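Local coordinates for protein putative PTS system, cellobiose-specific IIA component (Streptococcus mutans, PDB 3L8R) that probably relays phosphoryl groups from HPr, through a phosphohistidine intermediate, toward the uptake of cellobiose or related sugars by a phosphotransferase system, at residues 25-30 against 90-95; 42-47 against 58-63. One frame throughout, in Å; residues are numbered along the deposited sequence.

Contact 1. Residues 25-30 against 90-95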
ATOM      1  N   VAL A  25       5.669 -10.970 -18.309  1.00 20.91           N
ATOM      2  CA  VAL A  25       4.667 -10.242 -19.099  1.00 20.58           C
ATOM      3  C   VAL A  25       3.578  -9.723 -18.168  1.00 20.30           C
ATOM      4  O   VAL A  25       3.381  -8.512 -18.072  1.00 20.37           O
ATOM      5  CB  VAL A  25       4.005 -11.110 -20.189  1.00 20.56           C
ATOM      6  CG1 VAL A  25       3.085 -10.243 -21.088  1.00 20.31           C
ATOM      7  CG2 VAL A  25       5.058 -11.743 -21.033  1.00 21.75           C
ATOM      8  N   ALA A  26       2.918 -10.657 -17.462  1.00 19.78           N
ATOM      9  CA  ALA A  26       1.955 -10.380 -16.381  1.00 18.59           C
ATOM     10  C   ALA A  26       2.430  -9.278 -15.439  1.00 18.45           C
ATOM     11  O   ALA A  26       1.695  -8.366 -15.152  1.00 17.59           O
ATOM     12  CB  ALA A  26       1.669 -11.648 -15.595  1.00 18.40           C
ATOM     13  N   ALA A  27       3.680  -9.332 -15.003  1.00 18.73           N
ATOM     14  CA  ALA A  27       4.121  -8.352 -14.043  1.00 20.26           C
ATOM     15  C   ALA A  27       4.193  -6.985 -14.692  1.00 21.35           C
ATOM     16  O   ALA A  27       3.973  -5.978 -14.042  1.00 22.68           O
ATOM     17  CB  ALA A  27       5.460  -8.728 -13.459  1.00 19.34           C
ATOM     18  N   PHE A  28       4.506  -6.946 -15.974  1.00 22.29           N
ATOM     19  CA  PHE A  28       4.729  -5.684 -16.607  1.00 23.30           C
ATOM     20  C   PHE A  28       3.407  -5.085 -16.980  1.00 22.95           C
ATOM     21  O   PHE A  28       3.222  -3.862 -16.928  1.00 23.54           O
ATOM     22  CB  PHE A  28       5.733  -5.804 -17.779  1.00 24.51           C
ATOM     23  CG  PHE A  28       7.122  -5.372 -17.389  1.00 27.78           C
ATOM     24  CD1 PHE A  28       7.381  -4.006 -17.093  1.00 29.44           C
ATOM     25  CD2 PHE A  28       8.157  -6.318 -17.244  1.00 32.35           C
ATOM     26  CE1 PHE A  28       8.645  -3.586 -16.674  1.00 32.95           C
ATOM     27  CE2 PHE A  28       9.450  -5.929 -16.833  1.00 33.00           C
ATOM     28  CZ  PHE A  28       9.700  -4.549 -16.549  1.00 35.19           C
ATOM     29  N   GLU A  29       2.471  -5.962 -17.299  1.00 22.34           N
ATOM     30  CA  GLU A  29       1.101  -5.573 -17.547  1.00 22.75           C
ATOM     31  C   GLU A  29       0.513  -4.872 -16.317  1.00 21.75           C
ATOM     32  O   GLU A  29      -0.129  -3.818 -16.416  1.00 22.41           O
ATOM     33  CB  GLU A  29       0.294  -6.833 -17.857  1.00 23.82           C
ATOM     34  CG  GLU A  29      -0.911  -6.568 -18.704  1.00 28.19           C
ATOM     35  CD  GLU A  29      -1.735  -7.796 -18.977  1.00 33.48           C
ATOM     36  OE1 GLU A  29      -1.300  -8.922 -18.642  1.00 36.27           O
ATOM     37  OE2 GLU A  29      -2.835  -7.622 -19.535  1.00 37.21           O
ATOM     38  N   ILE A  30       0.760  -5.449 -15.149  1.00 20.39           N
ATOM     39  CA  ILE A  30       0.299  -4.887 -13.903  1.00 18.82           C
ATOM     40  C   ILE A  30       0.990  -3.534 -13.623  1.00 18.79           C
ATOM     41  O   ILE A  30       0.325  -2.509 -13.509  1.00 19.21           O
ATOM     42  CB  ILE A  30       0.451  -5.923 -12.747  1.00 18.90           C
ATOM     43  CG1 ILE A  30      -0.505  -7.122 -12.978  1.00 16.90           C
ATOM     44  CG2 ILE A  30       0.224  -5.247 -11.384  1.00 16.91           C
ATOM     45  CD1 ILE A  30      -0.208  -8.365 -12.110  1.00 14.47           C
ATOM     46  N   GLU A  90       8.897 -13.433  -8.255  1.00 23.23           N
ATOM     47  CA  GLU A  90      10.120 -12.731  -8.400  1.00 22.72           C
ATOM     48  C   GLU A  90       9.864 -11.328  -7.861  1.00 21.88           C
ATOM     49  O   GLU A  90       8.706 -10.861  -7.891  1.00 22.38           O
ATOM     50  CB  GLU A  90      10.455 -12.674  -9.892  1.00 23.20           C
ATOM     51  CG  GLU A  90      10.425 -14.018 -10.577  1.00 24.11           C
ATOM     52  CD  GLU A  90      11.688 -14.875 -10.328  1.00 28.07           C
ATOM     53  OE1 GLU A  90      12.608 -14.455  -9.580  1.00 22.25           O
ATOM     54  OE2 GLU A  90      11.745 -15.997 -10.906  1.00 32.25           O
ATOM     55  N   ILE A  91      10.909 -10.646  -7.388  1.00 20.07           N
ATOM     56  CA  ILE A  91      10.736  -9.276  -6.940  1.00 19.78           C
ATOM     57  C   ILE A  91       9.860  -8.443  -7.869  1.00 18.59           C
ATOM     58  O   ILE A  91       9.078  -7.663  -7.390  1.00 18.15           O
ATOM     59  CB  ILE A  91      12.031  -8.459  -6.753  1.00 20.20           C
ATOM     60  CG1 ILE A  91      13.055  -8.718  -7.867  1.00 22.34           C
ATOM     61  CG2 ILE A  91      12.548  -8.623  -5.392  1.00 20.19           C
ATOM     62  CD1 ILE A  91      13.864 -10.029  -7.692  1.00 29.52           C
ATOM     63  N   ILE A  92      10.020  -8.605  -9.178  1.00 18.22           N
ATOM     64  CA  ILE A  92       9.282  -7.835 -10.141  1.00 17.83           C
ATOM     65  C   ILE A  92       7.790  -8.029  -9.907  1.00 17.85           C
ATOM     66  O   ILE A  92       7.001  -7.081  -9.955  1.00 17.38           O
ATOM     67  CB  ILE A  92       9.717  -8.109 -11.627  1.00 17.64           C
ATOM     68  CG1 ILE A  92       9.110  -7.056 -12.530  1.00 18.48           C
ATOM     69  CG2 ILE A  92       9.224  -9.470 -12.169  1.00 15.10           C
ATOM     70  CD1 ILE A  92       9.636  -5.625 -12.304  1.00 21.10           C
ATOM     71  N   MET A  93       7.408  -9.254  -9.604  1.00 18.01           N
ATOM     72  CA  MET A  93       6.006  -9.489  -9.293  1.00 18.92           C
ATOM     73  C   MET A  93       5.592  -8.797  -7.989  1.00 18.35           C
ATOM     74  O   MET A  93       4.552  -8.145  -7.936  1.00 18.90           O
ATOM     75  CB  MET A  93       5.692 -10.978  -9.212  1.00 19.11           C
ATOM     76  CG  MET A  93       4.223 -11.193  -9.027  1.00 20.81           C
ATOM     77  SD  MET A  93       3.291 -10.887 -10.561  1.00 24.87           S
ATOM     78  CE  MET A  93       4.007 -12.158 -11.631  1.00 21.03           C
ATOM     79  N   VAL A  94       6.392  -8.961  -6.936  1.00 17.23           N
ATOM     80  CA  VAL A  94       6.117  -8.294  -5.679  1.00 15.76           C
ATOM     81  C   VAL A  94       5.911  -6.812  -5.947  1.00 15.63           C
ATOM     82  O   VAL A  94       5.007  -6.155  -5.365  1.00 16.09           O
ATOM     83  CB  VAL A  94       7.240  -8.476  -4.677  1.00 16.29           C
ATOM     84  CG1 VAL A  94       6.883  -7.839  -3.324  1.00 16.97           C
ATOM     85  CG2 VAL A  94       7.566  -9.963  -4.504  1.00 13.98           C
ATOM     86  N   HIS A  95       6.710  -6.286  -6.858  1.00 14.19           N
ATOM     87  CA  HIS A  95       6.775  -4.850  -7.047  1.00 13.58           C
ATOM     88  C   HIS A  95       5.540  -4.425  -7.760  1.00 13.91           C
ATOM     89  O   HIS A  95       4.918  -3.466  -7.364  1.00 14.17           O
ATOM     90  CB  HIS A  95       7.985  -4.492  -7.889  1.00 14.53           C
ATOM     91  CG  HIS A  95       8.104  -3.028  -8.167  1.00 14.66           C
ATOM     92  ND1 HIS A  95       8.151  -2.089  -7.163  1.00 14.52           N
ATOM     93  CD2 HIS A  95       8.239  -2.350  -9.329  1.00 12.77           C
ATOM     94  CE1 HIS A  95       8.265  -0.884  -7.696  1.00 15.49           C
ATOM     95  NE2 HIS A  95       8.316  -1.014  -9.013  1.00 14.55           N
TER

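Contact 2. Residues 42-47 against 58-63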
ATOM      1  N   HIS A  42      -3.561  10.998  -9.840  1.00 17.09           N
ATOM      2  CA  HIS A  42      -2.909  12.270  -9.542  1.00 18.16           C
ATOM      3  C   HIS A  42      -3.495  13.422 -10.351  1.00 18.68           C
ATOM      4  O   HIS A  42      -3.727  14.482  -9.823  1.00 19.10           O
ATOM      5  CB  HIS A  42      -1.403  12.199  -9.722  1.00 18.17           C
ATOM      6  CG  HIS A  42      -0.704  11.638  -8.537  1.00 17.08           C
ATOM      7  ND1 HIS A  42      -0.571  12.344  -7.359  1.00 16.60           N
ATOM      8  CD2 HIS A  42      -0.125  10.429  -8.330  1.00 14.34           C
ATOM      9  CE1 HIS A  42       0.075  11.598  -6.476  1.00 17.90           C
ATOM     10  NE2 HIS A  42       0.357  10.431  -7.041  1.00 16.54           N
ATOM     11  N   GLU A  43      -3.808  13.185 -11.609  1.00 20.30           N
ATOM     12  CA  GLU A  43      -4.654  14.124 -12.368  1.00 21.39           C
ATOM     13  C   GLU A  43      -5.904  14.473 -11.562  1.00 21.20           C
ATOM     14  O   GLU A  43      -6.137  15.653 -11.278  1.00 21.19           O
ATOM     15  CB  GLU A  43      -5.005  13.583 -13.757  1.00 21.33           C
ATOM     16  CG  GLU A  43      -3.807  13.323 -14.648  1.00 23.01           C
ATOM     17  CD  GLU A  43      -4.192  13.219 -16.111  1.00 27.45           C
ATOM     18  OE1 GLU A  43      -4.360  12.116 -16.652  1.00 25.01           O
ATOM     19  OE2 GLU A  43      -4.334  14.286 -16.736  1.00 35.37           O
ATOM     20  N   ALA A  44      -6.652  13.474 -11.101  1.00 21.14           N
ATOM     21  CA  ALA A  44      -7.818  13.803 -10.287  1.00 21.83           C
ATOM     22  C   ALA A  44      -7.421  14.667  -9.087  1.00 23.21           C
ATOM     23  O   ALA A  44      -8.159  15.597  -8.742  1.00 23.78           O
ATOM     24  CB  ALA A  44      -8.581  12.581  -9.857  1.00 21.81           C
ATOM     25  N   PHE A  45      -6.276  14.388  -8.439  1.00 23.44           N
ATOM     26  CA  PHE A  45      -5.846  15.279  -7.367  1.00 22.88           C
ATOM     27  C   PHE A  45      -5.516  16.692  -7.866  1.00 24.03           C
ATOM     28  O   PHE A  45      -5.726  17.663  -7.153  1.00 24.28           O
ATOM     29  CB  PHE A  45      -4.660  14.725  -6.603  1.00 21.70           C
ATOM     30  CG  PHE A  45      -5.019  13.660  -5.603  1.00 20.63           C
ATOM     31  CD1 PHE A  45      -5.951  13.910  -4.563  1.00 19.91           C
ATOM     32  CD2 PHE A  45      -4.423  12.407  -5.667  1.00 15.46           C
ATOM     33  CE1 PHE A  45      -6.271  12.929  -3.634  1.00 15.23           C
ATOM     34  CE2 PHE A  45      -4.739  11.440  -4.743  1.00 15.06           C
ATOM     35  CZ  PHE A  45      -5.664  11.699  -3.716  1.00 15.43           C
ATOM     36  N   ASP A  46      -4.973  16.832  -9.065  1.00 25.66           N
ATOM     37  CA  ASP A  46      -4.626  18.174  -9.520  1.00 27.43           C
ATOM     38  C   ASP A  46      -5.943  18.928  -9.795  1.00 28.27           C
ATOM     39  O   ASP A  46      -6.056  20.124  -9.508  1.00 27.68           O
ATOM     40  CB  ASP A  46      -3.744  18.172 -10.774  1.00 27.73           C
ATOM     41  CG  ASP A  46      -2.440  17.351 -10.633  1.00 29.66           C
ATOM     42  OD1 ASP A  46      -1.658  17.512  -9.662  1.00 30.07           O
ATOM     43  OD2 ASP A  46      -2.175  16.543 -11.564  1.00 34.78           O
ATOM     44  N   ALA A  47      -6.935  18.195 -10.311  1.00 29.27           N
ATOM     45  CA  ALA A  47      -8.227  18.763 -10.727  1.00 30.74           C
ATOM     46  C   ALA A  47      -9.102  19.097  -9.548  1.00 32.04           C
ATOM     47  O   ALA A  47      -9.897  20.035  -9.634  1.00 32.74           O
ATOM     48  CB  ALA A  47      -8.980  17.837 -11.715  1.00 30.35           C
ATOM     49  N   GLN A  58     -14.429  12.307 -13.014  1.00 30.68           N
ATOM     50  CA  GLN A  58     -14.234  11.608 -14.302  1.00 30.46           C
ATOM     51  C   GLN A  58     -12.898  10.907 -14.344  1.00 29.45           C
ATOM     52  O   GLN A  58     -12.821   9.748 -14.752  1.00 29.73           O
ATOM     53  CB  GLN A  58     -14.331  12.577 -15.507  1.00 30.86           C
ATOM     54  CG  GLN A  58     -15.748  12.898 -15.951  1.00 32.16           C
ATOM     55  CD  GLN A  58     -15.854  14.187 -16.759  1.00 36.51           C
ATOM     56  OE1 GLN A  58     -14.842  14.888 -16.978  1.00 38.06           O
ATOM     57  NE2 GLN A  58     -17.091  14.513 -17.225  1.00 34.33           N
ATOM     58  N   LYS A  59     -11.851  11.613 -13.934  1.00 27.90           N
ATOM     59  CA  LYS A  59     -10.518  11.041 -13.890  1.00 27.23           C
ATOM     60  C   LYS A  59     -10.428   9.858 -12.926  1.00 26.68           C
ATOM     61  O   LYS A  59      -9.797   8.827 -13.242  1.00 25.90           O
ATOM     62  CB  LYS A  59      -9.505  12.124 -13.545  1.00 28.17           C
ATOM     63  CG  LYS A  59      -8.682  12.683 -14.751  1.00 30.32           C
ATOM     64  CD  LYS A  59      -9.491  12.925 -16.052  1.00 31.68           C
ATOM     65  CE  LYS A  59      -8.609  13.580 -17.109  1.00 31.94           C
ATOM     66  NZ  LYS A  59      -7.728  12.613 -17.825  1.00 30.90           N
ATOM     67  N   LEU A  60     -11.083   9.975 -11.768  1.00 25.81           N
ATOM     68  CA  LEU A  60     -11.235   8.790 -10.888  1.00 26.32           C
ATOM     69  C   LEU A  60     -11.891   7.590 -11.555  1.00 26.50           C
ATOM     70  O   LEU A  60     -11.586   6.470 -11.216  1.00 27.75           O
ATOM     71  CB  LEU A  60     -11.894   9.113  -9.539  1.00 25.41           C
ATOM     72  CG  LEU A  60     -10.999   9.988  -8.665  1.00 26.14           C
ATOM     73  CD1 LEU A  60     -11.722  10.603  -7.476  1.00 25.77           C
ATOM     74  CD2 LEU A  60      -9.740   9.209  -8.210  1.00 27.24           C
ATOM     75  N   GLN A  61     -12.761   7.807 -12.520  1.00 27.49           N
ATOM     76  CA  GLN A  61     -13.352   6.682 -13.254  1.00 28.94           C
ATOM     77  C   GLN A  61     -12.416   6.124 -14.351  1.00 28.92           C
ATOM     78  O   GLN A  61     -12.395   4.903 -14.622  1.00 29.27           O
ATOM     79  CB  GLN A  61     -14.736   7.049 -13.834  1.00 29.38           C
ATOM     80  CG  GLN A  61     -15.542   5.821 -14.215  1.00 34.90           C
ATOM     81  CD  GLN A  61     -16.725   6.087 -15.170  1.00 42.56           C
ATOM     82  OE1 GLN A  61     -17.425   5.141 -15.574  1.00 45.62           O
ATOM     83  NE2 GLN A  61     -16.953   7.359 -15.533  1.00 44.18           N
ATOM     84  N   GLU A  62     -11.654   6.995 -15.003  1.00 28.48           N
ATOM     85  CA  GLU A  62     -10.686   6.500 -15.970  1.00 28.63           C
ATOM     86  C   GLU A  62      -9.636   5.687 -15.278  1.00 27.61           C
ATOM     87  O   GLU A  62      -9.223   4.661 -15.793  1.00 27.59           O
ATOM     88  CB  GLU A  62      -9.915   7.633 -16.587  1.00 29.41           C
ATOM     89  CG  GLU A  62     -10.495   8.242 -17.746  1.00 30.84           C
ATOM     90  CD  GLU A  62      -9.768   9.514 -18.025  1.00 35.71           C
ATOM     91  OE1 GLU A  62      -8.500   9.457 -18.185  1.00 36.10           O
ATOM     92  OE2 GLU A  62     -10.475  10.552 -18.069  1.00 35.80           O
ATOM     93  N   ALA A  63      -9.150   6.207 -14.153  1.00 26.93           N
ATOM     94  CA  ALA A  63      -8.140   5.521 -13.350  1.00 26.33           C
ATOM     95  C   ALA A  63      -8.657   4.131 -13.081  1.00 25.80           C
ATOM     96  O   ALA A  63      -7.964   3.146 -13.302  1.00 25.97           O
ATOM     97  CB  ALA A  63      -7.862   6.274 -12.021  1.00 25.53           C
TER

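Contact 1. Residues 25-30 against 90-95
Ala27 projects its methyl group straight at the first turn of helix 91-118, where it is met by two side chains, Ile92 and Met93. Ile92 brings both branches, not the tip: CG2 lies 4.0 Å from Ala27 CB, and CG1 follows at 4.1 Å from the same Ala27 CB, so the fork of the isoleucine straddles the methyl. Met93 starts off obliquely to helix 20-49 and then curls back. Its CG is anti to the backbone N (chi1 -174°), and two further bends along the chain swing the terminal methyl round until CE stands 4.1 Å from Ala27 CB. The sulfur of Met93 stands near Ile30, one turn further along helix 20-49, with SD 4.6 Å from Ile30 CD1, too far to count as close packing. On the outer flank Phe28 reaches across with the far end of its ring; CZ comes within 4.4 Å of Ile92 CD1, which approaches the ring obliquely. This last touch is loose and lies on the exposed margin, whereas Ala27, Ile92 and Met93 are buried. The interface is wholly apolar, and the small alanine lets the helices run only 8.9 Å apart, nearly parallel with a 27° crossing. Glu90 occupies the N-cap position of helix 91-118, placing the contact at the very start of that helix. His95, the predicted phosphohistidine site, belongs to the same helix but takes no part in the touch with 25-30 and packs on Gln74 of the second subunit. Helix 53-82 closes the third side of the bundle: its Leu77 meets Met93 and its Ala73 meets Ile30, while Ile91 and Val94 turn to Ile89 and Gln97 of the second subunit.

Contact 2. Residues 42-47 against 58-63
Lys59 NZ is shared by two carboxylates, one from each helix. Glu62, a turn further along helix 53-82, accepts two weak hydrogen bonds as part of a salt bridge, OE1 at 3.3 Å and OE2 at 3.4 Å from that Lys59 NZ. Across the gap, Glu43 makes a long salt bridge, its OE1 3.6 Å from Lys59 NZ. The ammonium thus sits between two like charges and probably screens them from each other. Lys59 gets there by bending at chi2 (42°) and again at chi4 (80°), whereas Glu43 is extended beyond CG; the two chains cross obliquely, with Lys59 CG 3.9 Å from Glu43 CB beneath the charged ends. The helices form an antiparallel hairpin, 175° between their directions and 8.4 Å between axes, joined by a short turn; helix 53-82 is the one predicted to take part in a coiled coil. Inward of the ionic network, the methyl of Ala44 lies against the root of Lys59 and the branch point of Leu60, its CB 3.8 Å from Lys59 CB and 3.7 Å from Leu60 CG. Leu60 also rests on Ala110 of helix 91-118, and Phe45, turned away from helix 53-82, packs on Ala110 and Met113. On the subunit boundary, His42 NE2 is hydrogen-bonded to Glu108 OE1 of the second subunit.

Contacts 1 and 2 lie on opposite sides of the chain's centre, their own centres 24 Å apart and their nearest atoms about 10 Å apart. Both draw on helix 20-49: near its start it runs alongside helix 91-118, and further on it pairs with the antiparallel helix 53-82. Along the chain the order is 25-30, 42-47, 58-63, 90-95, so the hairpin of contact 2 falls wholly between the two segments of contact 1. Together they tie the first helix to both others in an elongated three-helix bundle. Three such chains make the assembly, and residues in both contact regions also reach the second subunit; the predicted active-site histidine belongs to the contact 1 end.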